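Long-range contacts in hydroxyethylthiazole kinase (Pyrococcus horikoshii, PDB 3HPD), which probably catalyses the magnesium-dependent transfer of phosphate from ATP to the hydroxyl group of 4-methyl-5-beta-hydroxyethylthiazole, a step in making thiamine diphosphate: residues A[1-6]-A[214-219]; A[16-21]-A[201-206]; A[65-70]-A[100-105]; A[166-171]-A[179-184]; A[185-190]-A[236-241]. All coordinates share one frame; numbering follows the deposited sequence.

Contact 1 (A[1-6]-A[214-219]); sequences MKFIIE and TTSALV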
# COMPACT_ATOMS: atom_id res chain seq x y z
N MET A 1 -11.06 -27.46 -16.10
CA MET A 1 -10.01 -28.18 -16.86
C MET A 1 -9.08 -28.83 -15.83
O MET A 1 -8.63 -28.18 -14.89
CB MET A 1 -9.26 -27.18 -17.74
CG MET A 1 -8.78 -27.72 -19.07
SD MET A 1 -8.64 -26.40 -20.30
CE MET A 1 -9.63 -27.06 -21.63
N LYS A 2 -8.82 -30.13 -16.00
CA LYS A 2 -8.01 -30.91 -15.07
C LYS A 2 -6.63 -30.38 -14.63
O LYS A 2 -6.31 -30.44 -13.44
CB LYS A 2 -7.85 -32.34 -15.62
CG LYS A 2 -7.00 -33.28 -14.79
CD LYS A 2 -6.95 -34.67 -15.43
CE LYS A 2 -8.29 -35.38 -15.32
NZ LYS A 2 -8.47 -36.45 -16.35
N PHE A 3 -5.83 -29.88 -15.56
CA PHE A 3 -4.51 -29.38 -15.18
C PHE A 3 -4.57 -28.15 -14.28
O PHE A 3 -3.59 -27.81 -13.61
CB PHE A 3 -3.64 -29.09 -16.42
CG PHE A 3 -4.10 -27.92 -17.25
CD1 PHE A 3 -3.94 -26.61 -16.79
CD2 PHE A 3 -4.66 -28.12 -18.50
CE1 PHE A 3 -4.33 -25.53 -17.57
CE2 PHE A 3 -5.06 -27.04 -19.30
CZ PHE A 3 -4.89 -25.74 -18.83
N ILE A 4 -5.72 -27.48 -14.27
CA ILE A 4 -5.91 -26.29 -13.44
C ILE A 4 -6.10 -26.71 -11.99
O ILE A 4 -5.50 -26.13 -11.08
CB ILE A 4 -7.15 -25.48 -13.89
CG1 ILE A 4 -6.98 -25.03 -15.34
CG2 ILE A 4 -7.34 -24.27 -12.98
CD1 ILE A 4 -8.17 -24.28 -15.90
N ILE A 5 -6.95 -27.71 -11.78
CA ILE A 5 -7.21 -28.22 -10.43
C ILE A 5 -5.91 -28.77 -9.85
O ILE A 5 -5.59 -28.54 -8.69
CB ILE A 5 -8.28 -29.33 -10.47
CG1 ILE A 5 -9.65 -28.72 -10.76
CG2 ILE A 5 -8.29 -30.09 -9.15
CD1 ILE A 5 -10.77 -29.73 -10.96
N GLU A 6 -5.16 -29.49 -10.68
CA GLU A 6 -3.91 -30.07 -10.22
C GLU A 6 -2.84 -29.01 -9.95
O GLU A 6 -2.05 -29.15 -9.01
CB GLU A 6 -3.40 -31.09 -11.24
CG GLU A 6 -4.27 -32.35 -11.31
CD GLU A 6 -4.48 -32.97 -9.94
OE1 GLU A 6 -3.48 -33.28 -9.26
OE2 GLU A 6 -5.65 -33.16 -9.54
N THR A 214 -0.11 -19.97 -16.54
CA THR A 214 -0.78 -18.71 -16.79
C THR A 214 -2.29 -18.91 -16.97
O THR A 214 -3.09 -18.14 -16.45
CB THR A 214 -0.20 -18.02 -18.04
OG1 THR A 214 1.23 -17.96 -17.92
CG2 THR A 214 -0.74 -16.60 -18.17
N THR A 215 -2.67 -19.96 -17.71
CA THR A 215 -4.08 -20.25 -17.92
C THR A 215 -4.73 -20.54 -16.57
O THR A 215 -5.84 -20.07 -16.30
CB THR A 215 -4.28 -21.48 -18.84
OG1 THR A 215 -3.70 -21.23 -20.12
CG2 THR A 215 -5.77 -21.77 -19.02
N SER A 216 -4.04 -21.30 -15.72
CA SER A 216 -4.57 -21.63 -14.40
C SER A 216 -4.76 -20.38 -13.55
O SER A 216 -5.73 -20.26 -12.81
CB SER A 216 -3.64 -22.60 -13.68
OG SER A 216 -3.56 -23.84 -14.37
N ALA A 217 -3.81 -19.45 -13.65
CA ALA A 217 -3.88 -18.22 -12.87
C ALA A 217 -5.09 -17.38 -13.28
O ALA A 217 -5.79 -16.83 -12.43
CB ALA A 217 -2.60 -17.41 -13.06
N LEU A 218 -5.32 -17.29 -14.58
CA LEU A 218 -6.44 -16.51 -15.11
C LEU A 218 -7.79 -17.11 -14.74
O LEU A 218 -8.73 -16.38 -14.42
CB LEU A 218 -6.31 -16.37 -16.63
CG LEU A 218 -5.21 -15.40 -17.06
CD1 LEU A 218 -4.76 -15.70 -18.48
CD2 LEU A 218 -5.71 -13.97 -16.94
N VAL A 219 -7.89 -18.44 -14.78
CA VAL A 219 -9.14 -19.10 -14.44
C VAL A 219 -9.40 -18.96 -12.94
O VAL A 219 -10.50 -18.59 -12.52
CB VAL A 219 -9.09 -20.60 -14.80
CG1 VAL A 219 -10.25 -21.35 -14.15
CG2 VAL A 219 -9.14 -20.75 -16.32
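T215 is the first residue of 214-219 to meet the N-terminal helix. Its methyl CG2 lies 4.1 Å from CZ of F3, and the two side chains cross at about a right angle. Its hydroxyl turns back to the carbonyl of L211 in its own helix. S216 comes next and sits nearest the other backbone. Its OG is 3.5 Å from CA of I4. The same OG lies at the edge of the F3 ring, in the ring plane, 3.7 Å from CE1. The F3 side chain stands between its own backbone N and carbonyl carbon (chi1 69°), which swings the ring edge over to S216. S216 OG is hydrogen-bonded to the K212 carbonyl, so it meets F3 and I4 by packing alone. V219, one turn on, receives the end of I4. There I4 CD1 touches V219 CG2 at 3.7 Å, again nearly at right angles. The short helix segments cross at -82°, with axes 9.3 Å apart. F178 adds an edge-to-face ring to F3, and V260 of the last strand touches I4, T215 and V219. No hydrogen bond spans the segments. Van der Waals packing holds the helices, apolar at I4-V219 and F3-T215; helix 210-231 satisfies both hydroxyls.

Contact 2 (A[16-21]-A[201-206]); sequences PLVHNI and TGAFVA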
# COMPACT_ATOMS: atom_id res chain seq x y z
N PRO A 16 5.22 -22.29 -2.95
CA PRO A 16 6.38 -21.63 -3.57
C PRO A 16 6.63 -20.20 -3.09
O PRO A 16 5.70 -19.48 -2.74
CB PRO A 16 6.06 -21.70 -5.06
CG PRO A 16 4.56 -21.56 -5.06
CD PRO A 16 4.15 -22.48 -3.94
N LEU A 17 7.90 -19.80 -3.08
CA LEU A 17 8.29 -18.45 -2.69
C LEU A 17 8.38 -17.66 -3.99
O LEU A 17 9.17 -18.00 -4.87
CB LEU A 17 9.65 -18.46 -1.98
CG LEU A 17 10.24 -17.09 -1.61
CD1 LEU A 17 9.28 -16.33 -0.71
CD2 LEU A 17 11.58 -17.27 -0.90
N VAL A 18 7.58 -16.61 -4.11
CA VAL A 18 7.57 -15.81 -5.32
C VAL A 18 8.16 -14.43 -5.06
O VAL A 18 7.60 -13.62 -4.32
CB VAL A 18 6.12 -15.66 -5.86
CG1 VAL A 18 6.13 -14.86 -7.17
CG2 VAL A 18 5.51 -17.03 -6.08
N HIS A 19 9.32 -14.19 -5.68
CA HIS A 19 10.03 -12.93 -5.53
C HIS A 19 9.43 -11.86 -6.45
O HIS A 19 9.40 -12.03 -7.66
CB HIS A 19 11.51 -13.13 -5.88
CG HIS A 19 12.33 -11.88 -5.82
ND1 HIS A 19 13.60 -11.81 -6.34
CD2 HIS A 19 12.05 -10.65 -5.32
CE1 HIS A 19 14.08 -10.59 -6.15
NE2 HIS A 19 13.16 -9.87 -5.54
N ASN A 20 8.97 -10.76 -5.85
CA ASN A 20 8.38 -9.67 -6.62
C ASN A 20 9.22 -8.40 -6.60
O ASN A 20 9.63 -7.93 -5.54
CB ASN A 20 6.98 -9.30 -6.08
CG ASN A 20 5.96 -10.40 -6.26
OD1 ASN A 20 5.03 -10.27 -7.06
ND2 ASN A 20 6.12 -11.49 -5.52
N ILE A 21 9.50 -7.87 -7.79
CA ILE A 21 10.21 -6.60 -7.94
C ILE A 21 9.04 -5.90 -8.61
O ILE A 21 8.87 -5.97 -9.83
CB ILE A 21 11.41 -6.72 -8.87
CG1 ILE A 21 12.38 -7.78 -8.32
CG2 ILE A 21 12.11 -5.37 -8.99
CD1 ILE A 21 13.56 -8.06 -9.21
N THR A 201 0.46 -15.81 -11.20
CA THR A 201 1.08 -16.60 -12.25
C THR A 201 2.47 -17.02 -11.79
O THR A 201 2.95 -18.11 -12.12
CB THR A 201 1.19 -15.79 -13.56
OG1 THR A 201 -0.13 -15.51 -14.05
CG2 THR A 201 1.96 -16.57 -14.62
N GLY A 202 3.13 -16.15 -11.03
CA GLY A 202 4.45 -16.46 -10.52
C GLY A 202 4.41 -17.71 -9.66
O GLY A 202 5.33 -18.54 -9.69
N ALA A 203 3.34 -17.86 -8.88
CA ALA A 203 3.19 -19.04 -8.03
C ALA A 203 2.93 -20.29 -8.87
O ALA A 203 3.52 -21.34 -8.63
CB ALA A 203 2.05 -18.82 -7.03
N PHE A 204 2.04 -20.17 -9.86
CA PHE A 204 1.72 -21.30 -10.72
C PHE A 204 2.89 -21.75 -11.58
O PHE A 204 3.11 -22.94 -11.77
CB PHE A 204 0.53 -20.96 -11.61
CG PHE A 204 -0.80 -21.05 -10.91
CD1 PHE A 204 -1.39 -22.29 -10.68
CD2 PHE A 204 -1.46 -19.91 -10.48
CE1 PHE A 204 -2.62 -22.39 -10.02
CE2 PHE A 204 -2.68 -19.99 -9.82
CZ PHE A 204 -3.27 -21.23 -9.60
N VAL A 205 3.66 -20.79 -12.11
CA VAL A 205 4.78 -21.14 -12.97
C VAL A 205 5.91 -21.83 -12.21
O VAL A 205 6.78 -22.46 -12.80
CB VAL A 205 5.30 -19.89 -13.74
CG1 VAL A 205 6.24 -19.08 -12.87
CG2 VAL A 205 5.98 -20.33 -15.02
N ALA A 206 5.88 -21.72 -10.88
CA ALA A 206 6.89 -22.36 -10.06
C ALA A 206 6.61 -23.87 -9.96
O ALA A 206 7.51 -24.65 -9.66
CB ALA A 206 6.90 -21.75 -8.66
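V18 is one bump on the strand side, and it fits against the backbone of helix 193-205 at G202 and A203. Its CG2 lies 3.6 Å from CA of A203 and 4.0 Å from CB of the same residue. The other branch, CG1, is 4.1 Å from CA of G202. The first torsion, with CG1 anti to the backbone N (chi1 -178°), sets CG1 over G202 and CG2 against A203. G202 has no side chain, and this makes the hollow. A CB there would point at the strand and run into V18 CG1. P16 makes a second bump just before the strand. Its CG rests on the A203 carbonyl, 3.7 Å from O, and lies 4.2 Å from A203 CB. Its CB meets the methyl of A206, CB to CB, at 3.7 Å. This is helix-on-sheet packing in the ribokinase-like alpha/beta fold. Strand 17-21 runs parallel between 40-43 and 59-63 in the central sheet, and helix 193-205 covers it. L34 of helix 27-37 also touches V18 and A203. On the far side of helix 193-205, T201 and F204 pack against helix 210-231.

Contact 3 (A[65-70]-A[100-105]); sequences GTLDSG and KFRTRV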
# COMPACT_ATOMS: atom_id res chain seq x y z
N GLY A 65 5.05 -1.03 -13.15
CA GLY A 65 4.04 -0.01 -12.89
C GLY A 65 4.50 1.36 -12.40
O GLY A 65 3.92 2.39 -12.78
N THR A 66 5.51 1.39 -11.54
CA THR A 66 6.01 2.66 -11.01
C THR A 66 7.53 2.69 -11.07
O THR A 66 8.20 3.08 -10.12
CB THR A 66 5.59 2.87 -9.53
OG1 THR A 66 6.06 1.78 -8.74
CG2 THR A 66 4.07 2.97 -9.42
N LEU A 67 8.09 2.27 -12.20
CA LEU A 67 9.53 2.23 -12.36
C LEU A 67 10.24 3.57 -12.46
O LEU A 67 9.63 4.61 -12.67
CB LEU A 67 9.91 1.39 -13.59
CG LEU A 67 9.30 1.68 -14.97
CD1 LEU A 67 8.74 3.09 -15.06
CD2 LEU A 67 10.36 1.45 -16.03
N ASP A 68 11.56 3.52 -12.27
CA ASP A 68 12.44 4.67 -12.42
C ASP A 68 13.80 4.08 -12.77
O ASP A 68 13.93 2.85 -12.88
CB ASP A 68 12.49 5.56 -11.15
CG ASP A 68 12.95 4.82 -9.91
OD1 ASP A 68 13.84 3.96 -10.00
OD2 ASP A 68 12.44 5.15 -8.81
N SER A 69 14.81 4.92 -12.98
CA SER A 69 16.13 4.41 -13.36
C SER A 69 16.70 3.40 -12.37
O SER A 69 17.32 2.41 -12.78
CB SER A 69 17.12 5.58 -13.54
OG SER A 69 17.26 6.33 -12.35
N GLY A 70 16.47 3.63 -11.08
CA GLY A 70 16.98 2.71 -10.07
C GLY A 70 16.32 1.35 -10.14
O GLY A 70 17.00 0.32 -10.12
N LYS A 100 7.46 5.82 -23.76
CA LYS A 100 8.56 5.12 -24.41
C LYS A 100 9.42 4.41 -23.37
O LYS A 100 9.94 3.32 -23.61
CB LYS A 100 9.44 6.11 -25.19
CG LYS A 100 8.73 6.86 -26.31
CD LYS A 100 9.66 7.90 -26.93
CE LYS A 100 8.96 8.74 -27.98
NZ LYS A 100 9.86 9.80 -28.52
N PHE A 101 9.56 5.05 -22.21
CA PHE A 101 10.35 4.50 -21.11
C PHE A 101 9.86 3.10 -20.73
O PHE A 101 10.66 2.18 -20.56
CB PHE A 101 10.28 5.45 -19.91
CG PHE A 101 11.18 5.06 -18.76
CD1 PHE A 101 12.50 4.69 -18.97
CD2 PHE A 101 10.70 5.10 -17.44
CE1 PHE A 101 13.34 4.37 -17.90
CE2 PHE A 101 11.53 4.79 -16.37
CZ PHE A 101 12.86 4.43 -16.60
N ARG A 102 8.55 2.95 -20.59
CA ARG A 102 7.98 1.66 -20.22
C ARG A 102 8.09 0.64 -21.34
O ARG A 102 8.34 -0.54 -21.10
CB ARG A 102 6.52 1.84 -19.79
CG ARG A 102 6.41 2.71 -18.57
CD ARG A 102 4.99 2.94 -18.12
NE ARG A 102 4.99 3.79 -16.94
CZ ARG A 102 4.33 3.51 -15.82
NH1 ARG A 102 3.60 2.40 -15.74
NH2 ARG A 102 4.40 4.34 -14.79
N THR A 103 7.90 1.10 -22.58
CA THR A 103 8.00 0.21 -23.73
C THR A 103 9.45 -0.25 -23.86
O THR A 103 9.73 -1.44 -24.07
CB THR A 103 7.59 0.94 -25.03
OG1 THR A 103 6.25 1.43 -24.89
CG2 THR A 103 7.66 -0.00 -26.22
N ARG A 104 10.37 0.70 -23.73
CA ARG A 104 11.80 0.41 -23.84
C ARG A 104 12.28 -0.60 -22.80
O ARG A 104 12.94 -1.58 -23.14
CB ARG A 104 12.61 1.70 -23.72
CG ARG A 104 14.12 1.48 -23.64
CD ARG A 104 14.93 2.77 -23.80
NE ARG A 104 14.68 3.75 -22.74
CZ ARG A 104 13.92 4.84 -22.89
NH1 ARG A 104 13.32 5.08 -24.05
NH2 ARG A 104 13.77 5.69 -21.88
N VAL A 105 11.94 -0.36 -21.54
CA VAL A 105 12.35 -1.27 -20.47
C VAL A 105 11.72 -2.65 -20.64
O VAL A 105 12.37 -3.67 -20.38
CB VAL A 105 11.98 -0.69 -19.08
CG1 VAL A 105 12.33 -1.69 -17.99
CG2 VAL A 105 12.72 0.62 -18.86
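L67 and F101 make the apolar heart of the contact. L67 CD2 sits over one face of the F101 ring, 4.0 Å from its centroid and 30° off the normal, as a CH-pi contact. L67 CD1 also touches the ring, 3.5 Å from CE2. CD2 meets V105 CG2 as well, tip to tip at 3.8 Å. At the ring edge, in plane, lies the backbone carbonyl carbon of D68, 4.0 Å from F101 CZ. With an alanine at F101, L67 CD2 would probably lose its aromatic face and a gap would open beside the D68 backbone. A46 of the second subunit also packs on F101.

The contact joins the loop after strand 59-63, where helix 69-85 begins, to the first turn of helix 100-112. D68 is the N-cap of helix 69-85, and its OD1 accepts from the backbone N of W71. Both segments also border the second subunit.

The polar contacts centre on R102. Its chain is extended from CG to NE and brings the guanidinium edge to the G65 carbonyl. NH2 and NH1 both donate to that O, at 2.8 Å and 3.0 Å, but both bonds are weak and bent, with angles at the hydrogen of 129° and 125°. L67 CD1 lies over one face of the guanidinium. NH1 also bonds to the V94 carbonyl, and NE forms a salt bridge with E49 of the second subunit.

Contact 4 (A[166-171]-A[179-184]); sequences GAVDYV and AVYNGH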
# COMPACT_ATOMS: atom_id res chain seq x y z
N GLY A 166 -8.44 -9.55 -21.07
CA GLY A 166 -9.59 -8.78 -21.50
C GLY A 166 -10.87 -9.47 -21.06
O GLY A 166 -10.81 -10.37 -20.22
N ALA A 167 -12.01 -9.06 -21.60
CA ALA A 167 -13.29 -9.68 -21.25
C ALA A 167 -13.06 -11.18 -21.38
O ALA A 167 -13.47 -11.97 -20.53
CB ALA A 167 -14.38 -9.22 -22.21
N VAL A 168 -12.38 -11.56 -22.46
CA VAL A 168 -12.01 -12.94 -22.71
C VAL A 168 -10.49 -12.89 -22.76
O VAL A 168 -9.92 -12.06 -23.47
CB VAL A 168 -12.53 -13.46 -24.08
CG1 VAL A 168 -11.98 -14.85 -24.35
CG2 VAL A 168 -14.06 -13.48 -24.08
N ASP A 169 -9.82 -13.74 -21.98
CA ASP A 169 -8.36 -13.75 -21.97
C ASP A 169 -7.86 -14.81 -22.94
O ASP A 169 -8.50 -15.85 -23.11
CB ASP A 169 -7.81 -14.08 -20.58
CG ASP A 169 -8.37 -13.21 -19.49
OD1 ASP A 169 -8.11 -11.98 -19.51
OD2 ASP A 169 -9.08 -13.75 -18.62
N TYR A 170 -6.72 -14.54 -23.56
CA TYR A 170 -6.10 -15.50 -24.47
C TYR A 170 -4.68 -15.74 -23.99
O TYR A 170 -3.96 -14.80 -23.64
CB TYR A 170 -6.10 -14.97 -25.91
CG TYR A 170 -7.46 -15.06 -26.54
CD1 TYR A 170 -7.96 -16.29 -26.98
CD2 TYR A 170 -8.29 -13.95 -26.64
CE1 TYR A 170 -9.26 -16.40 -27.48
CE2 TYR A 170 -9.57 -14.04 -27.14
CZ TYR A 170 -10.05 -15.27 -27.56
OH TYR A 170 -11.34 -15.38 -28.03
N VAL A 171 -4.29 -17.01 -23.96
CA VAL A 171 -2.95 -17.40 -23.52
C VAL A 171 -2.39 -18.33 -24.58
O VAL A 171 -3.07 -19.26 -25.00
CB VAL A 171 -3.01 -18.16 -22.19
CG1 VAL A 171 -1.62 -18.28 -21.59
CG2 VAL A 171 -3.96 -17.46 -21.23
N ALA A 179 -8.51 -19.99 -24.23
CA ALA A 179 -9.37 -18.83 -24.06
C ALA A 179 -10.00 -18.97 -22.68
O ALA A 179 -10.51 -20.03 -22.33
CB ALA A 179 -10.44 -18.80 -25.13
N VAL A 180 -9.94 -17.89 -21.90
CA VAL A 180 -10.52 -17.89 -20.55
C VAL A 180 -11.68 -16.92 -20.51
O VAL A 180 -11.51 -15.73 -20.81
CB VAL A 180 -9.47 -17.47 -19.50
CG1 VAL A 180 -10.12 -17.37 -18.12
CG2 VAL A 180 -8.33 -18.47 -19.48
N TYR A 181 -12.86 -17.41 -20.14
CA TYR A 181 -14.06 -16.58 -20.10
C TYR A 181 -14.45 -16.11 -18.70
O TYR A 181 -15.39 -15.32 -18.56
CB TYR A 181 -15.24 -17.35 -20.72
CG TYR A 181 -14.98 -17.81 -22.13
CD1 TYR A 181 -15.03 -16.92 -23.20
CD2 TYR A 181 -14.64 -19.14 -22.40
CE1 TYR A 181 -14.74 -17.33 -24.50
CE2 TYR A 181 -14.35 -19.56 -23.69
CZ TYR A 181 -14.40 -18.66 -24.74
OH TYR A 181 -14.10 -19.07 -26.01
N ASN A 182 -13.75 -16.60 -17.68
CA ASN A 182 -14.05 -16.22 -16.30
C ASN A 182 -13.65 -14.78 -15.99
O ASN A 182 -12.78 -14.21 -16.65
CB ASN A 182 -13.35 -17.15 -15.31
CG ASN A 182 -13.87 -18.58 -15.38
OD1 ASN A 182 -13.16 -19.49 -15.82
ND2 ASN A 182 -15.11 -18.77 -14.95
N GLY A 183 -14.30 -14.21 -14.97
CA GLY A 183 -14.00 -12.85 -14.57
C GLY A 183 -15.25 -12.02 -14.36
O GLY A 183 -16.37 -12.50 -14.53
N HIS A 184 -15.06 -10.76 -13.98
CA HIS A 184 -16.19 -9.86 -13.77
C HIS A 184 -15.75 -8.43 -14.02
O HIS A 184 -14.64 -8.04 -13.66
CB HIS A 184 -16.74 -9.99 -12.34
CG HIS A 184 -18.07 -9.32 -12.16
ND1 HIS A 184 -18.21 -7.95 -12.07
CD2 HIS A 184 -19.32 -9.83 -12.18
CE1 HIS A 184 -19.49 -7.65 -12.04
NE2 HIS A 184 -20.19 -8.77 -12.11
O HOH W 1 -16.01 -13.54 -20.89
O HOH W 2 -11.40 -12.65 -18.42
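D169 and V180 form an antiparallel hydrogen-bonded pair. D169 N donates to V180 O at 2.9 Å, and V180 N donates to D169 O at 2.8 Å. Both bonds are nearly straight, the first at 162°. Y170 and A179 follow as the non-hydrogen-bonded pair, and CE1 of Y170 lies 3.6 Å from CB of A179. Just beyond the strand, V168 and Y181 lie side by side and point the same way. There V168 CG2 meets Y181 CD1 at 3.7 Å. The D169 side chain lies on the same face of the sheet as V180, with OD2 3.8 Å from V180 CG1.

The next shell fixes the ends. D169 CG stands beside its own backbone N (chi1 -53°), which lets OD1 take the N-H of G166 at 2.9 Å, on the anti side and 32° out of the carboxylate plane. A water lies within hydrogen-bonding distance of both D169 OD2 and N182 O and can donate to either. A second water links A167 O to Y181 O. A leucine in place of D169 would probably leave the G166 N-H without its acceptor and free the 166-169 turn to move.

Further out, N182 is held by K259, E226 and Y257. V171 packs on helix 210-231, and Y170 on helix 144-157. The pairing is that of a beta hairpin, strands 169-172 and 177-180, which extends the central sheet beyond strand 161-165. D169 lies close to T165, a predicted ATP-binding residue.

Contact 5 (A[185-190]-A[236-241]); sequences ELLGRV and GSFHVK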
# COMPACT_ATOMS: atom_id res chain seq x y z
N GLU A 185 -16.62 -7.65 -14.65
CA GLU A 185 -16.30 -6.27 -14.99
C GLU A 185 -15.95 -5.35 -13.82
O GLU A 185 -15.27 -4.35 -14.02
CB GLU A 185 -17.43 -5.64 -15.80
CG GLU A 185 -18.81 -5.81 -15.22
CD GLU A 185 -19.86 -5.04 -15.99
OE1 GLU A 185 -19.79 -5.01 -17.24
OE2 GLU A 185 -20.77 -4.46 -15.35
N LEU A 186 -16.40 -5.67 -12.61
CA LEU A 186 -16.10 -4.80 -11.48
C LEU A 186 -14.60 -4.76 -11.19
O LEU A 186 -14.12 -3.88 -10.47
CB LEU A 186 -16.87 -5.23 -10.22
CG LEU A 186 -16.87 -4.21 -9.08
CD1 LEU A 186 -17.44 -2.88 -9.58
CD2 LEU A 186 -17.70 -4.72 -7.92
N LEU A 187 -13.85 -5.70 -11.76
CA LEU A 187 -12.40 -5.72 -11.57
C LEU A 187 -11.85 -4.40 -12.10
O LEU A 187 -10.78 -3.96 -11.69
CB LEU A 187 -11.76 -6.89 -12.33
CG LEU A 187 -11.87 -8.28 -11.71
CD1 LEU A 187 -11.25 -9.31 -12.66
CD2 LEU A 187 -11.16 -8.32 -10.36
N GLY A 188 -12.59 -3.78 -13.02
CA GLY A 188 -12.15 -2.52 -13.58
C GLY A 188 -12.16 -1.39 -12.57
O GLY A 188 -11.59 -0.32 -12.82
N ARG A 189 -12.79 -1.60 -11.42
CA ARG A 189 -12.86 -0.58 -10.38
C ARG A 189 -11.93 -0.85 -9.21
O ARG A 189 -12.01 -0.19 -8.17
CB ARG A 189 -14.30 -0.42 -9.87
CG ARG A 189 -15.29 -0.01 -10.94
CD ARG A 189 -14.82 1.20 -11.74
NE ARG A 189 -15.88 1.72 -12.60
CZ ARG A 189 -16.69 2.72 -12.27
NH1 ARG A 189 -16.57 3.32 -11.10
NH2 ARG A 189 -17.65 3.09 -13.11
N VAL A 190 -11.04 -1.82 -9.38
CA VAL A 190 -10.06 -2.15 -8.34
C VAL A 190 -8.71 -2.05 -9.04
O VAL A 190 -8.49 -2.67 -10.07
CB VAL A 190 -10.27 -3.58 -7.80
CG1 VAL A 190 -9.26 -3.88 -6.69
CG2 VAL A 190 -11.69 -3.71 -7.25
N GLY A 236 -15.08 -1.43 -2.82
CA GLY A 236 -14.35 -1.67 -1.59
C GLY A 236 -14.55 -3.08 -1.04
O GLY A 236 -13.58 -3.81 -0.81
N SER A 237 -15.80 -3.46 -0.84
CA SER A 237 -16.13 -4.79 -0.32
C SER A 237 -15.75 -5.88 -1.32
O SER A 237 -15.35 -6.98 -0.93
CB SER A 237 -17.62 -4.88 -0.01
OG SER A 237 -17.98 -3.93 0.98
N PHE A 238 -15.87 -5.57 -2.61
CA PHE A 238 -15.53 -6.52 -3.67
C PHE A 238 -14.03 -6.83 -3.61
O PHE A 238 -13.63 -7.99 -3.73
CB PHE A 238 -15.90 -5.91 -5.03
CG PHE A 238 -15.40 -6.69 -6.22
CD1 PHE A 238 -15.95 -7.92 -6.55
CD2 PHE A 238 -14.40 -6.15 -7.03
CE1 PHE A 238 -15.50 -8.62 -7.69
CE2 PHE A 238 -13.95 -6.84 -8.16
CZ PHE A 238 -14.50 -8.07 -8.49
N HIS A 239 -13.22 -5.80 -3.43
CA HIS A 239 -11.77 -5.96 -3.34
C HIS A 239 -11.41 -6.93 -2.22
O HIS A 239 -10.59 -7.83 -2.40
CB HIS A 239 -11.10 -4.60 -3.09
CG HIS A 239 -9.60 -4.65 -3.03
ND1 HIS A 239 -8.84 -3.59 -2.59
CD2 HIS A 239 -8.73 -5.63 -3.36
CE1 HIS A 239 -7.56 -3.91 -2.65
NE2 HIS A 239 -7.46 -5.15 -3.11
N VAL A 240 -12.02 -6.73 -1.06
CA VAL A 240 -11.78 -7.58 0.11
C VAL A 240 -12.12 -9.04 -0.18
O VAL A 240 -11.37 -9.95 0.19
CB VAL A 240 -12.61 -7.10 1.33
CG1 VAL A 240 -12.49 -8.10 2.47
CG2 VAL A 240 -12.13 -5.73 1.79
N LYS A 241 -13.25 -9.27 -0.83
CA LYS A 241 -13.69 -10.62 -1.15
C LYS A 241 -12.81 -11.36 -2.15
O LYS A 241 -12.87 -12.59 -2.24
CB LYS A 241 -15.14 -10.59 -1.65
CG LYS A 241 -16.15 -10.17 -0.59
CD LYS A 241 -16.30 -11.23 0.50
CE LYS A 241 -17.37 -10.83 1.51
NZ LYS A 241 -17.70 -11.94 2.44
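The F238 ring carries L186 on one face and V190 at its edge. L186 CD2 stands over the face, 3.9 Å from the centroid and 27° off the normal, and makes a CH-pi contact. It is offset toward the CG end of the ring, 3.5 Å from CG. V190 CG2 comes to the edge in plane, 3.7 Å from CD2. The end of the ring meets L187, whose CD2 is 3.8 Å from CZ. The L187 side chain crosses that of F238 at about a right angle.

The H239 ring is the second flat group. V190 CG1 lies over one of its faces, 3.9 Å from the centroid and 18° off the normal. V190 thus divides its methyls between two rings. CG1 is anti to the backbone N (chi1 -179°) and goes to H239, while CG2 goes to F238. NE2 of H239 is hydrogen-bonded to the hydroxyl of Y243, one turn along the same helix, which would limit rotation of the imidazole.

No hydrogen bond crosses between the segments, so the join is apolar. F238 also touches A228, and L187 touches F221, both on helix 210-231. N32 of the second subunit packs on H239, and S237 bonds to D244 of that subunit.

The contact seats a short 3-10 turn, 185-188, against helix 235-248. This turn belongs to the loop between strand 177-180 and helix 193-205. The same loop goes on to G192, a predicted substrate-binding residue, so the packing lies beside the probable active site.

In the fold
Contacts 1, 2 and 4 are tied to the central mixed sheet and the helices on it. Contact 1 touches both contact 2, where helices 193-205 and 210-231 pack together, and contact 4, where L218 and T215 meet V171. Their centres lie 15 and 13 Å from that of contact 1. Contacts 2, 3 and 4 are nested in the chain loop closed by contact 1, whereas contact 5 crosses it. Contact 4 adjoins contact 5 in sequence, with centres 17 Å apart. The centre of contact 3 is about 31 Å from that of contact 1, across the chain's centre. Contacts 3 and 5 both touch the second subunit, so they link the fold to the three-chain assembly.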